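Local coordinates for adhesion G-protein coupled receptor G6 (PDB 6V55) that probably acts as an adhesion G-protein-coupled receptor in myelination and carries a calcium-binding, glycosylated extracellular region with a proteolysis-site motif, at residues N646-V651 with F674-R679; I718-Y723 with N759-L764; N728-F733 with W745-C750. All coordinates share one frame; numbering follows the deposited sequence.

Contact 1 of 3, residues N646-V651 with F674-R679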
loop_
_atom_site.group_PDB
_atom_site.type_symbol
_atom_site.label_atom_id
_atom_site.label_comp_id
_atom_site.label_asym_id
_atom_site.label_seq_id
_atom_site.Cartn_x
_atom_site.Cartn_y
_atom_site.Cartn_z
ATOM N N ASN A 646 46.544 -4.551 -9.266
ATOM C CA ASN A 646 46.016 -3.393 -8.533
ATOM C C ASN A 646 45.480 -3.806 -7.160
ATOM O O ASN A 646 44.322 -3.561 -6.811
ATOM C CB ASN A 646 44.947 -2.644 -9.343
ATOM C CG ASN A 646 45.487 -2.049 -10.630
ATOM O OD1 ASN A 646 46.405 -1.226 -10.620
ATOM N ND2 ASN A 646 44.902 -2.453 -11.753
ATOM N N ALA A 647 46.342 -4.471 -6.392
ATOM C CA ALA A 647 45.949 -4.972 -5.084
ATOM C C ALA A 647 45.821 -3.833 -4.083
ATOM O O ALA A 647 46.535 -2.828 -4.151
ATOM C CB ALA A 647 46.956 -5.995 -4.569
ATOM N N LEU A 648 44.872 -3.991 -3.162
ATOM C CA LEU A 648 44.682 -3.036 -2.076
ATOM C C LEU A 648 45.444 -3.426 -0.818
ATOM O O LEU A 648 45.800 -2.542 -0.022
ATOM C CB LEU A 648 43.193 -2.903 -1.746
ATOM C CG LEU A 648 42.262 -2.735 -2.954
ATOM C CD1 LEU A 648 40.817 -2.710 -2.499
ATOM C CD2 LEU A 648 42.613 -1.472 -3.730
ATOM N N ALA A 649 45.696 -4.721 -0.623
ATOM C CA ALA A 649 46.526 -5.190 0.480
ATOM C C ALA A 649 47.263 -6.449 0.045
ATOM O O ALA A 649 46.650 -7.368 -0.510
ATOM C CB ALA A 649 45.688 -5.456 1.724
ATOM N N VAL A 650 48.585 -6.469 0.242
ATOM C CA VAL A 650 49.414 -7.644 -0.015
ATOM C C VAL A 650 50.113 -8.012 1.283
ATOM O O VAL A 650 50.678 -7.140 1.957
ATOM C CB VAL A 650 50.463 -7.402 -1.117
ATOM C CG1 VAL A 650 51.112 -8.721 -1.553
ATOM C CG2 VAL A 650 49.874 -6.684 -2.311
ATOM N N VAL A 651 50.073 -9.298 1.635
ATOM C CA VAL A 651 50.771 -9.829 2.800
ATOM C C VAL A 651 51.677 -10.951 2.319
ATOM O O VAL A 651 51.197 -11.944 1.761
ATOM C CB VAL A 651 49.795 -10.337 3.871
ATOM C CG1 VAL A 651 50.551 -11.039 4.996
ATOM C CG2 VAL A 651 48.949 -9.194 4.418
ATOM N N PHE A 674 43.254 -14.592 6.693
ATOM C CA PHE A 674 43.443 -13.310 6.027
ATOM C C PHE A 674 42.132 -12.552 6.132
ATOM O O PHE A 674 41.078 -13.118 5.846
ATOM C CB PHE A 674 43.855 -13.531 4.565
ATOM C CG PHE A 674 44.261 -12.284 3.823
ATOM C CD1 PHE A 674 43.307 -11.500 3.163
ATOM C CD2 PHE A 674 45.597 -11.939 3.701
ATOM C CE1 PHE A 674 43.665 -10.364 2.457
ATOM C CE2 PHE A 674 45.972 -10.795 2.981
ATOM C CZ PHE A 674 44.996 -10.018 2.350
ATOM N N MET A 675 42.193 -11.287 6.556
ATOM C CA MET A 675 41.035 -10.391 6.583
ATOM C C MET A 675 41.403 -9.069 5.926
ATOM O O MET A 675 42.503 -8.545 6.138
ATOM C CB MET A 675 40.550 -10.104 8.013
ATOM C CG MET A 675 40.396 -11.330 8.880
ATOM S SD MET A 675 39.925 -11.009 10.566
ATOM C CE MET A 675 41.135 -12.080 11.351
ATOM N N PHE A 676 40.489 -8.527 5.129
ATOM C CA PHE A 676 40.654 -7.201 4.546
ATOM C C PHE A 676 39.484 -6.346 5.006
ATOM O O PHE A 676 38.323 -6.701 4.767
ATOM C CB PHE A 676 40.723 -7.280 3.017
ATOM C CG PHE A 676 40.762 -5.941 2.335
ATOM C CD1 PHE A 676 39.608 -5.392 1.761
ATOM C CD2 PHE A 676 41.954 -5.242 2.246
ATOM C CE1 PHE A 676 39.645 -4.155 1.141
ATOM C CE2 PHE A 676 42.010 -4.008 1.615
ATOM C CZ PHE A 676 40.854 -3.458 1.069
ATOM N N PHE A 677 39.781 -5.224 5.658
ATOM C CA PHE A 677 38.748 -4.307 6.131
ATOM C C PHE A 677 38.670 -3.134 5.159
ATOM O O PHE A 677 39.591 -2.316 5.082
ATOM C CB PHE A 677 39.042 -3.837 7.551
ATOM C CG PHE A 677 38.799 -4.883 8.605
ATOM C CD1 PHE A 677 39.782 -5.822 8.920
ATOM C CD2 PHE A 677 37.588 -4.922 9.295
ATOM C CE1 PHE A 677 39.562 -6.787 9.894
ATOM C CE2 PHE A 677 37.359 -5.885 10.286
ATOM C CZ PHE A 677 38.353 -6.811 10.582
ATOM N N GLY A 678 37.584 -3.067 4.393
ATOM C CA GLY A 678 37.415 -1.956 3.475
ATOM C C GLY A 678 37.125 -0.636 4.154
ATOM O O GLY A 678 37.419 0.418 3.583
ATOM N N ARG A 679 36.564 -0.671 5.361
ATOM C CA ARG A 679 36.199 0.523 6.104
ATOM C C ARG A 679 36.971 0.549 7.417
ATOM O O ARG A 679 37.366 -0.497 7.946
ATOM C CB ARG A 679 34.688 0.570 6.332
ATOM C CG ARG A 679 33.925 0.785 5.031
ATOM C CD ARG A 679 32.588 1.455 5.253
ATOM N NE ARG A 679 32.755 2.741 5.914
ATOM C CZ ARG A 679 32.824 3.904 5.276
ATOM N NH1 ARG A 679 32.719 3.939 3.950
ATOM N NH2 ARG A 679 32.994 5.028 5.971
#

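Contact 2 of 3, residues I718-Y723 with N759-L764. With NAG (2-acetamido-2-deoxy-beta-D-glucopyranose), chain M.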
loop_
_atom_site.group_PDB
_atom_site.type_symbol
_atom_site.label_atom_id
_atom_site.label_comp_id
_atom_site.label_asym_id
_atom_site.label_seq_id
_atom_site.Cartn_x
_atom_site.Cartn_y
_atom_site.Cartn_z
ATOM N N ILE A 718 49.983 -2.134 2.144
ATOM C CA ILE A 718 48.592 -1.690 2.097
ATOM C C ILE A 718 48.502 -0.440 1.234
ATOM O O ILE A 718 49.345 0.458 1.332
ATOM C CB ILE A 718 47.976 -1.417 3.492
ATOM C CG1 ILE A 718 48.524 -2.353 4.564
ATOM C CG2 ILE A 718 46.482 -1.629 3.432
ATOM C CD1 ILE A 718 48.135 -1.975 5.944
ATOM N N ALA A 719 47.475 -0.393 0.387
ATOM C CA ALA A 719 47.175 0.788 -0.408
ATOM C C ALA A 719 46.590 1.881 0.470
ATOM O O ALA A 719 45.828 1.603 1.400
ATOM C CB ALA A 719 46.189 0.445 -1.518
ATOM N N HIS A 720 46.948 3.128 0.168
ATOM C CA HIS A 720 46.425 4.273 0.899
ATOM C C HIS A 720 44.969 4.527 0.536
ATOM O O HIS A 720 44.471 4.088 -0.505
ATOM C CB HIS A 720 47.233 5.521 0.590
ATOM C CG HIS A 720 48.680 5.398 0.927
ATOM N ND1 HIS A 720 49.655 6.141 0.296
ATOM C CD2 HIS A 720 49.323 4.625 1.833
ATOM C CE1 HIS A 720 50.836 5.835 0.802
ATOM N NE2 HIS A 720 50.661 4.922 1.740
ATOM N N LEU A 721 44.277 5.244 1.421
ATOM C CA LEU A 721 42.941 5.699 1.066
ATOM C C LEU A 721 43.011 6.916 0.150
ATOM O O LEU A 721 42.309 6.973 -0.863
ATOM C CB LEU A 721 42.137 6.002 2.328
ATOM C CG LEU A 721 41.824 4.782 3.204
ATOM C CD1 LEU A 721 41.188 5.168 4.531
ATOM C CD2 LEU A 721 40.925 3.827 2.484
ATOM N N GLU A 722 43.865 7.887 0.475
ATOM C CA GLU A 722 44.044 9.091 -0.324
ATOM C C GLU A 722 45.497 9.237 -0.754
ATOM O O GLU A 722 46.408 8.678 -0.139
ATOM C CB GLU A 722 43.628 10.345 0.448
ATOM C CG GLU A 722 42.325 10.227 1.199
ATOM C CD GLU A 722 42.051 11.454 2.026
ATOM O OE1 GLU A 722 41.506 11.301 3.145
ATOM O OE2 GLU A 722 42.385 12.568 1.549
ATOM N N TYR A 723 45.698 10.007 -1.823
ATOM C CA TYR A 723 47.028 10.366 -2.292
ATOM C C TYR A 723 47.716 11.263 -1.268
ATOM O O TYR A 723 47.071 12.042 -0.560
ATOM C CB TYR A 723 46.926 11.073 -3.655
ATOM C CG TYR A 723 48.238 11.392 -4.366
ATOM C CD1 TYR A 723 48.805 10.483 -5.267
ATOM C CD2 TYR A 723 48.888 12.622 -4.171
ATOM C CE1 TYR A 723 50.001 10.778 -5.930
ATOM C CE2 TYR A 723 50.076 12.920 -4.820
ATOM C CZ TYR A 723 50.627 12.001 -5.696
ATOM O OH TYR A 723 51.803 12.314 -6.337
ATOM N N ASN A 759 51.043 6.173 -3.214
ATOM C CA ASN A 759 49.857 5.333 -3.341
ATOM C C ASN A 759 49.818 4.176 -2.351
ATOM O O ASN A 759 48.732 3.805 -1.892
ATOM C CB ASN A 759 49.773 4.742 -4.753
ATOM C CG ASN A 759 49.477 5.774 -5.814
ATOM O OD1 ASN A 759 49.876 6.935 -5.718
ATOM N ND2 ASN A 759 48.763 5.340 -6.843
ATOM N N ARG A 760 50.968 3.584 -2.038
ATOM C CA ARG A 760 51.067 2.413 -1.180
ATOM C C ARG A 760 52.074 2.686 -0.068
ATOM O O ARG A 760 52.900 3.599 -0.159
ATOM C CB ARG A 760 51.508 1.182 -1.982
ATOM C CG ARG A 760 52.896 1.375 -2.597
ATOM C CD ARG A 760 53.664 0.087 -2.797
ATOM N NE ARG A 760 54.515 0.166 -3.979
ATOM C CZ ARG A 760 55.146 -0.872 -4.512
ATOM N NH1 ARG A 760 55.021 -2.076 -3.970
ATOM N NH2 ARG A 760 55.897 -0.706 -5.594
ATOM N N THR A 761 51.987 1.900 1.003
ATOM C CA THR A 761 53.059 1.824 1.986
ATOM C C THR A 761 53.397 0.354 2.180
ATOM O O THR A 761 52.491 -0.483 2.247
ATOM C CB THR A 761 52.663 2.492 3.311
ATOM O OG1 THR A 761 52.310 3.853 3.055
ATOM C CG2 THR A 761 53.827 2.496 4.323
ATOM N N VAL A 762 54.694 0.040 2.206
ATOM C CA VAL A 762 55.186 -1.298 2.503
ATOM C C VAL A 762 55.732 -1.307 3.926
ATOM O O VAL A 762 56.549 -0.455 4.291
ATOM C CB VAL A 762 56.258 -1.727 1.485
ATOM C CG1 VAL A 762 56.953 -3.019 1.910
ATOM C CG2 VAL A 762 55.631 -1.895 0.110
ATOM N N CYS A 763 55.258 -2.251 4.737
ATOM C CA CYS A 763 55.752 -2.471 6.091
ATOM C C CYS A 763 56.493 -3.789 6.197
ATOM O O CYS A 763 56.044 -4.823 5.680
ATOM C CB CYS A 763 54.621 -2.509 7.111
ATOM S SG CYS A 763 53.616 -1.099 7.009
ATOM N N LEU A 764 57.592 -3.748 6.923
ATOM C CA LEU A 764 58.291 -4.934 7.386
ATOM C C LEU A 764 58.036 -4.993 8.887
ATOM O O LEU A 764 58.551 -4.160 9.640
ATOM C CB LEU A 764 59.774 -4.844 7.038
ATOM C CG LEU A 764 60.065 -4.351 5.609
ATOM C CD1 LEU A 764 61.550 -4.084 5.396
ATOM C CD2 LEU A 764 59.521 -5.310 4.543
HETATM C C1 NAG M . 48.359 6.117 -7.994
HETATM C C2 NAG M . 47.196 7.116 -7.812
HETATM C C3 NAG M . 46.815 7.725 -9.171
HETATM C C4 NAG M . 48.031 8.308 -9.893
HETATM C C5 NAG M . 49.187 7.299 -9.955
HETATM C C6 NAG M . 50.470 7.891 -10.498
HETATM C C7 NAG M . 45.598 6.782 -5.955
HETATM C C8 NAG M . 44.367 6.048 -5.503
HETATM N N2 NAG M . 46.034 6.491 -7.191
HETATM O O3 NAG M . 45.829 8.731 -8.967
HETATM O O4 NAG M . 47.673 8.660 -11.226
HETATM O O5 NAG M . 49.487 6.790 -8.643
HETATM O O6 NAG M . 51.589 7.064 -10.212
HETATM O O7 NAG M . 46.175 7.594 -5.231
#

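Contact 3 of 3, residues N728-F733 with W745-C750. Unlike the reference sequence in segment 745-750: Trp745 (reference Cys).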
loop_
_atom_site.group_PDB
_atom_site.type_symbol
_atom_site.label_atom_id
_atom_site.label_comp_id
_atom_site.label_asym_id
_atom_site.label_seq_id
_atom_site.Cartn_x
_atom_site.Cartn_y
_atom_site.Cartn_z
ATOM N N ASN A 728 54.810 10.854 5.259
ATOM C CA ASN A 728 55.614 10.316 6.358
ATOM C C ASN A 728 54.820 9.215 7.046
ATOM O O ASN A 728 54.195 9.448 8.094
ATOM C CB ASN A 728 56.034 11.388 7.361
ATOM C CG ASN A 728 57.256 10.964 8.177
ATOM O OD1 ASN A 728 58.254 10.508 7.613
ATOM N ND2 ASN A 728 57.172 11.089 9.506
ATOM N N PRO A 729 54.832 7.999 6.510
ATOM C CA PRO A 729 53.986 6.946 7.064
ATOM C C PRO A 729 54.593 6.298 8.295
ATOM O O PRO A 729 55.811 6.168 8.438
ATOM C CB PRO A 729 53.887 5.944 5.910
ATOM C CG PRO A 729 55.175 6.093 5.172
ATOM C CD PRO A 729 55.649 7.514 5.380
ATOM N N GLN A 730 53.707 5.872 9.191
ATOM C CA GLN A 730 54.070 5.069 10.355
ATOM C C GLN A 730 53.321 3.742 10.252
ATOM O O GLN A 730 52.084 3.719 10.275
ATOM C CB GLN A 730 53.737 5.807 11.651
ATOM C CG GLN A 730 54.410 5.258 12.890
ATOM C CD GLN A 730 54.159 6.133 14.106
ATOM O OE1 GLN A 730 53.405 5.759 15.011
ATOM N NE2 GLN A 730 54.799 7.303 14.138
ATOM N N CYS A 731 54.065 2.650 10.079
ATOM C CA CYS A 731 53.474 1.318 10.057
ATOM C C CYS A 731 53.040 0.941 11.465
ATOM O O CYS A 731 53.847 0.993 12.398
ATOM C CB CYS A 731 54.480 0.301 9.527
ATOM S SG CYS A 731 54.813 0.404 7.773
ATOM N N VAL A 732 51.771 0.568 11.631
ATOM C CA VAL A 732 51.252 0.227 12.949
ATOM C C VAL A 732 50.541 -1.120 12.906
ATOM O O VAL A 732 50.166 -1.615 11.836
ATOM C CB VAL A 732 50.322 1.331 13.496
ATOM C CG1 VAL A 732 51.164 2.459 14.074
ATOM C CG2 VAL A 732 49.410 1.855 12.395
ATOM N N PHE A 733 50.411 -1.746 14.084
ATOM C CA PHE A 733 49.534 -2.896 14.272
ATOM C C PHE A 733 48.554 -2.644 15.415
ATOM O O PHE A 733 48.843 -1.888 16.348
ATOM C CB PHE A 733 50.304 -4.232 14.508
ATOM C CG PHE A 733 50.840 -4.401 15.908
ATOM C CD1 PHE A 733 52.027 -3.773 16.280
ATOM C CD2 PHE A 733 50.181 -5.211 16.849
ATOM C CE1 PHE A 733 52.531 -3.915 17.566
ATOM C CE2 PHE A 733 50.676 -5.339 18.141
ATOM C CZ PHE A 733 51.860 -4.695 18.495
ATOM N N TRP A 745 46.491 1.567 18.213
ATOM C CA TRP A 745 47.576 1.282 17.280
ATOM C C TRP A 745 48.894 1.241 18.033
ATOM O O TRP A 745 49.075 1.915 19.052
ATOM C CB TRP A 745 47.657 2.322 16.157
ATOM C CG TRP A 745 46.513 2.252 15.168
ATOM C CD1 TRP A 745 45.554 3.202 14.961
ATOM C CD2 TRP A 745 46.215 1.178 14.254
ATOM N NE1 TRP A 745 44.678 2.782 13.987
ATOM C CE2 TRP A 745 45.062 1.545 13.542
ATOM C CE3 TRP A 745 46.802 -0.068 13.987
ATOM C CZ2 TRP A 745 44.497 0.730 12.578
ATOM C CZ3 TRP A 745 46.236 -0.880 13.018
ATOM C CH2 TRP A 745 45.100 -0.475 12.325
ATOM N N ASN A 746 49.811 0.437 17.533
ATOM C CA ASN A 746 51.093 0.291 18.178
ATOM C C ASN A 746 52.129 0.201 17.085
ATOM O O ASN A 746 51.949 -0.505 16.089
ATOM C CB ASN A 746 51.104 -0.939 19.089
ATOM C CG ASN A 746 52.424 -1.142 19.853
ATOM O OD1 ASN A 746 53.372 -0.339 19.799
ATOM N ND2 ASN A 746 52.458 -2.226 20.620
ATOM N N SER A 747 53.232 0.894 17.320
ATOM C CA SER A 747 54.285 1.042 16.339
ATOM C C SER A 747 55.329 -0.070 16.449
ATOM O O SER A 747 56.082 -0.296 15.488
ATOM C CB SER A 747 54.945 2.428 16.516
ATOM O OG SER A 747 55.847 2.656 15.458
ATOM N N ASP A 748 55.362 -0.773 17.593
ATOM C CA ASP A 748 56.488 -1.606 18.006
ATOM C C ASP A 748 56.624 -2.839 17.131
ATOM O O ASP A 748 55.702 -3.650 17.020
ATOM C CB ASP A 748 56.308 -2.008 19.460
ATOM C CG ASP A 748 56.701 -0.890 20.411
ATOM O OD1 ASP A 748 56.263 -0.917 21.589
ATOM O OD2 ASP A 748 57.452 0.021 19.978
ATOM N N GLY A 749 57.769 -2.956 16.484
ATOM C CA GLY A 749 58.067 -4.065 15.621
ATOM C C GLY A 749 57.915 -3.774 14.157
ATOM O O GLY A 749 58.336 -4.600 13.343
ATOM N N CYS A 750 57.360 -2.622 13.788
ATOM C CA CYS A 750 56.997 -2.330 12.405
ATOM C C CYS A 750 57.755 -1.105 11.905
ATOM O O CYS A 750 57.619 -0.012 12.476
ATOM C CB CYS A 750 55.485 -2.123 12.291
ATOM S SG CYS A 750 54.618 -3.646 12.573
#

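Contact 1 of 3, residues N646-V651 with F674-R679
Leu648, Ala649 and Val651 meet Phe674 and Phe676 between the two layers of a beta sandwich, consistent with subdomain B of the GAIN domain of adhesion receptors. Strand 649-653 belongs to one beta sheet and strand 671-677 to the other. The local axes of 649-651 and 674-677 come no closer than 9.2 Å, and their directions differ by 157°. No hydrogen bond crosses between the segments, so this is packing of one layer on another and not strand pairing.

Apolar contacts carry the interface. Phe676 holds CG anti to its backbone N (chi1 175°), and the ring thereby reaches Leu648 with CZ and CE2 and Ala649 with CD2. Leu648 crosses the ring obliquely: its CD1 lies 3.6 Å from Phe676 CZ, and its CB also touches CZ and CE2. Ala649 comes in at the rim, near the ring plane, with its CB 3.8 Å from Phe676 CD2. A serine in place of Phe676 would probably leave Leu648 and Ala649 without the ring they pack against, opening a gap between the layers.

A classic beta bulge, in which Leu648 and Ala649 both face Ala627 on strand 623-628, is consistent with two successive residues meeting one ring. Outside the pair of segments, Tyr696 also meets the Phe676 ring, while Ala627 and Val698 pack on Phe674.

A polar atom borders the second ring: Ala649 O lies at the edge of Phe674, 4.2 Å from CZ and near the ring plane. The remaining apolar pair runs in opposite directions, Val651 sliding past Phe674. There Val651 CB sits in the ring plane, and Val651 CG2 approaches Phe674 CE2 to 3.7 Å.

Contact 2 of 3, residues I718-Y723 with N759-L764
This contact is an antiparallel strand pair in the larger beta sheet of the GAIN domain: the end of strand 714-719 is joined to the start of strand 760-765, the latter belonging to the GPCR proteolysis-site motif, and Ile718 meets Thr761 while His720 meets Asn759. Ile718 and Thr761 form a hydrogen-bonded pair. Ile718 N donates to Thr761 O at 3.0 Å, and Thr761 N returns a bond to Ile718 O with an almost straight N-H...O angle of 172°. Ala719 and Arg760 follow as a non-hydrogen-bonded pair, with CA atoms 4.3 Å apart. The ladder then runs past the strand end, because His720 N still donates to Asn759 O at 2.8 Å.

The side chain of His720 turns back over the partner strand. One ring face lies beneath Asn759 C and Arg760 N, both displaced toward the rim. Thr761 OG1 stands at the ring edge, near its plane, and is hydrogen-bonded to His720 NE2; the modelled 2.4 Å is so short that the exact length is doubtful. A chi1 of -58° places Thr761 OG1 beside its own backbone N, the position from which it meets the imidazole. His720 ND1 has a further hydrogen-bond partner in Ser758 O, so both ring nitrogens are engaged. Arg760 NH1 forms a salt bridge with Glu717 OE1.

Asn759, Arg760 and Thr761 make an Asn-Xaa-Thr glycosylation sequon, and the glycan is present. Tyr723 flanks it, its ring and the Asn759 amide plane turned 80° apart, with Tyr723 CD1 3.7 Å from Asn759 OD1. The sugar's O7 lies at the Tyr723 ring edge, in its plane, and Asn759 ND2 is bonded covalently to NAG C1 at 1.4 Å.

Contact 3 of 3, residues N728-F733 with W745-C750
Phe733 and Asn746 form the antiparallel, hydrogen-bonded pair of a small two-stranded beta ladder, 730-735 with 744-746, in the GPCR proteolysis-site motif. Phe733 N donates to Asn746 O at 2.8 Å, in the carbonyl plane, and Asn746 N donates back to Phe733 O with a more bent angle of 133°. Phe733 CG sits between its backbone N and carbonyl carbon (chi1 78°), which turns the ring back alongside Asn746, the two side chains pointing the same way. Asn746 CB lies over the ring face, 4.1 Å from its centroid, a CH-pi contact. Phe733 CE1 also reaches Asp748 O at 3.2 Å.

Val732 and Trp745 cross at about a right angle, Val732 CG2 lying 3.6 Å from Trp745 CE3. Phe733 C stands at the edge of the same indole; Trp745 itself differs from the reference sequence, which has cysteine here. Cys731 CB and Cys750 CB pack 3.8 Å apart.

A second shell fixes these groups. Asn746 OD1 accepts from Asp748 N in an Asx turn, with the donor well above the carbonyl plane. The type II turn from Ser747 to Cys750 leads the chain on. Farther out, Gln730 to Phe733 pair with a strand of a bound peptide chain, consistent with the tethered fragment that GAIN domains retain after self-cleavage. Cys731 and Cys750 form disulfides with Cys763 and Cys765, respectively. Trp734 and His767 meet Trp745 and Phe733 edge-to-face, and Asn746 ND2 is hydrogen-bonded to Asp735 OD2.

Overall arrangement
Contact 1 is the buried one, aromatic rings between two beta-sheet layers with no hydrogen bond across it; contacts 2 and 3 are partly buried and rest on backbone ladders. Contacts 1 and 2 share a beta sheet, in which strands 649-653 and 714-719 are neighbours, and a probable hydrogen bond joins Leu648 O to Ala719 N at 2.8 Å. Contact 3 belongs to a separate two-stranded ladder, but the disulfide of Cys731 with Cys763 ties it to contact 2, where Thr761 CG2 packs on Pro729 CB. Contacts 1 and 3 do not touch, their centres being about 17 Å apart. The bound peptide packs on contact 2 and pairs with contact 3; a glycan sits on Asn759.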